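Tyrosine--tRNA ligase, mitochondrial (Emericella nidulans, PDB 5IHX) probably attaches tyrosine to its cognate mitochondrial tRNA at the expense of ATP, as a class I aminoacyl-tRNA synthetase that binds tyrosine. Local coordinates at residues E28-K33 / V60-R65. Residues are numbered along the deposited sequence; the frame is centred on the assembly and turned at random.
Sequences EIKEGK and VFTEKR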
loop_
_atom_site.group_PDB
_atom_site.type_symbol
_atom_site.label_atom_id
_atom_site.label_comp_id
_atom_site.label_asym_id
_atom_site.label_seq_id
_atom_site.Cartn_x
_atom_site.Cartn_y
_atom_site.Cartn_z
ATOM N N GLU A 28 19.996 25.214 -34.035
ATOM C CA GLU A 28 21.032 24.527 -34.793
ATOM C C GLU A 28 20.635 23.084 -35.091
ATOM O O GLU A 28 21.018 22.534 -36.123
ATOM C CB GLU A 28 22.363 24.573 -34.042
ATOM C CG GLU A 28 22.940 25.977 -33.912
ATOM C CD GLU A 28 24.233 26.017 -33.121
ATOM O OE1 GLU A 28 24.775 24.938 -32.805
ATOM O OE2 GLU A 28 24.707 27.131 -32.816
ATOM N N ILE A 29 19.865 22.473 -34.196
ATOM C CA ILE A 29 19.407 21.107 -34.416
ATOM C C ILE A 29 18.386 21.055 -35.546
ATOM O O ILE A 29 18.455 20.188 -36.419
ATOM C CB ILE A 29 18.793 20.499 -33.135
ATOM C CG1 ILE A 29 19.895 20.157 -32.132
ATOM C CG2 ILE A 29 17.989 19.236 -33.453
ATOM C CD1 ILE A 29 19.394 19.948 -30.714
ATOM N N LYS A 30 17.438 21.985 -35.524
ATOM C CA LYS A 30 16.399 22.042 -36.544
ATOM C C LYS A 30 16.982 22.416 -37.903
ATOM O O LYS A 30 16.437 22.058 -38.945
ATOM C CB LYS A 30 15.317 23.046 -36.145
ATOM C CG LYS A 30 14.593 22.705 -34.855
ATOM C CD LYS A 30 13.810 23.901 -34.339
ATOM C CE LYS A 30 13.237 23.644 -32.959
ATOM N NZ LYS A 30 12.521 24.840 -32.435
ATOM N N GLU A 31 18.097 23.140 -37.877
ATOM C CA GLU A 31 18.751 23.600 -39.096
ATOM C C GLU A 31 19.796 22.605 -39.606
ATOM O O GLU A 31 20.498 22.878 -40.579
ATOM C CB GLU A 31 19.384 24.974 -38.859
ATOM C CG GLU A 31 18.349 26.081 -38.683
ATOM C CD GLU A 31 18.967 27.452 -38.495
ATOM O OE1 GLU A 31 20.204 27.539 -38.340
ATOM O OE2 GLU A 31 18.211 28.447 -38.504
ATOM N N GLY A 32 19.897 21.458 -38.938
ATOM C CA GLY A 32 20.768 20.380 -39.374
ATOM C C GLY A 32 22.250 20.582 -39.116
ATOM O O GLY A 32 23.084 19.952 -39.768
ATOM N N LYS A 33 22.580 21.457 -38.171
ATOM C CA LYS A 33 23.972 21.744 -37.833
ATOM C C LYS A 33 24.420 20.998 -36.579
ATOM O O LYS A 33 25.614 20.904 -36.297
ATOM C CB LYS A 33 24.170 23.244 -37.626
ATOM C CG LYS A 33 24.038 24.072 -38.887
ATOM C CD LYS A 33 24.125 25.549 -38.560
ATOM C CE LYS A 33 24.105 26.409 -39.806
ATOM N NZ LYS A 33 24.093 27.851 -39.450
ATOM N N VAL A 60 11.193 17.059 -27.173
ATOM C CA VAL A 60 11.374 17.401 -25.763
ATOM C C VAL A 60 12.831 17.742 -25.462
ATOM O O VAL A 60 13.120 18.769 -24.848
ATOM C CB VAL A 60 10.909 16.247 -24.835
ATOM C CG1 VAL A 60 11.392 16.465 -23.397
ATOM C CG2 VAL A 60 9.397 16.117 -24.857
ATOM N N PHE A 61 13.746 16.881 -25.900
ATOM C CA PHE A 61 15.166 17.083 -25.631
ATOM C C PHE A 61 15.741 18.237 -26.442
ATOM O O PHE A 61 16.688 18.892 -26.010
ATOM C CB PHE A 61 15.951 15.803 -25.916
ATOM C CG PHE A 61 15.948 14.829 -24.773
ATOM C CD1 PHE A 61 16.682 15.091 -23.628
ATOM C CD2 PHE A 61 15.217 13.656 -24.841
ATOM C CE1 PHE A 61 16.685 14.202 -22.571
ATOM C CE2 PHE A 61 15.220 12.759 -23.786
ATOM C CZ PHE A 61 15.954 13.033 -22.650
ATOM N N THR A 62 15.178 18.481 -27.619
ATOM C CA THR A 62 15.617 19.603 -28.439
ATOM C C THR A 62 15.268 20.920 -27.753
ATOM O O THR A 62 16.108 21.812 -27.643
ATOM C CB THR A 62 14.977 19.568 -29.842
ATOM O OG1 THR A 62 15.372 18.372 -30.522
ATOM C CG2 THR A 62 15.404 20.781 -30.667
ATOM N N GLU A 63 14.027 21.030 -27.289
ATOM C CA GLU A 63 13.514 22.284 -26.743
ATOM C C GLU A 63 13.887 22.528 -25.282
ATOM O O GLU A 63 14.012 23.678 -24.861
ATOM C CB GLU A 63 11.989 22.325 -26.883
ATOM C CG GLU A 63 11.494 22.216 -28.317
ATOM C CD GLU A 63 11.989 23.349 -29.196
ATOM O OE1 GLU A 63 12.356 24.412 -28.654
ATOM O OE2 GLU A 63 12.015 23.174 -30.432
ATOM N N LYS A 64 14.066 21.457 -24.513
ATOM C CA LYS A 64 14.240 21.580 -23.064
ATOM C C LYS A 64 15.434 20.799 -22.526
ATOM O O LYS A 64 15.695 19.669 -22.940
ATOM C CB LYS A 64 12.974 21.112 -22.344
ATOM C CG LYS A 64 11.716 21.886 -22.700
ATOM C CD LYS A 64 10.479 21.239 -22.086
ATOM C CE LYS A 64 10.498 21.298 -20.565
ATOM N NZ LYS A 64 9.263 20.712 -19.973
ATOM N N ARG A 65 16.147 21.421 -21.592
ATOM C CA ARG A 65 17.210 20.762 -20.848
ATOM C C ARG A 65 16.582 19.948 -19.717
ATOM O O ARG A 65 16.753 20.266 -18.542
ATOM C CB ARG A 65 18.194 21.801 -20.298
ATOM C CG ARG A 65 19.455 21.235 -19.666
ATOM C CD ARG A 65 20.218 22.318 -18.911
ATOM N NE ARG A 65 20.688 23.396 -19.783
ATOM C CZ ARG A 65 21.865 23.412 -20.403
ATOM N NH1 ARG A 65 22.719 22.405 -20.263
ATOM N NH2 ARG A 65 22.191 24.444 -21.169
#
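Ile29 and Thr62 face each other across the contact, both CB atoms directed at the opposite segment, and their side chains lie alongside each other, pointing opposite ways. The methyl CG2 of Thr62 meets two branches of the isoleucine: it lies 4.1 Å from Ile29 CD1 and equally far from Ile29 CG2. The touch is loose and apolar. With chi1 of Thr62 at -62°, CG2 stands anti to the backbone N and is presented to the isoleucine, while OG1 turns back along its own helix and hydrogen-bonds to His58 O, one turn earlier. That bond satisfies the hydroxyl, which also lies 4.0 Å from Ile29 CG2, in van der Waals contact.

Beside this pair, Lys30 reaches over to Glu63. The straight lysine chain meets the glutamate, folded at chi2 (-61°), roughly perpendicularly. Lys30 NZ and Glu63 OE2 are placed as a salt bridge with a weak hydrogen bond, but OE2 is crowded in the model, so the detail of this link is doubtful. Lys30 is exposed, so the pair sits toward the solvent side of the contact.

Further out, Ala26 also packs on Thr62, and Glu39 of helix 37-44 touches Ile29. Arg65 NH2 makes a salt bridge with Glu21 OE1 and a hydrogen bond to Gly18 O, tying the loop just after helix 54-63 back to helix 16-30 as well. Helix 16-30 itself finishes just past Lys30 in a Schellman motif, with Gly32 at positive phi. This is helix-to-helix packing at the periphery, joining the N-terminal helix to the one that leads into strand 68-72 of the Rossmann-like class I catalytic domain.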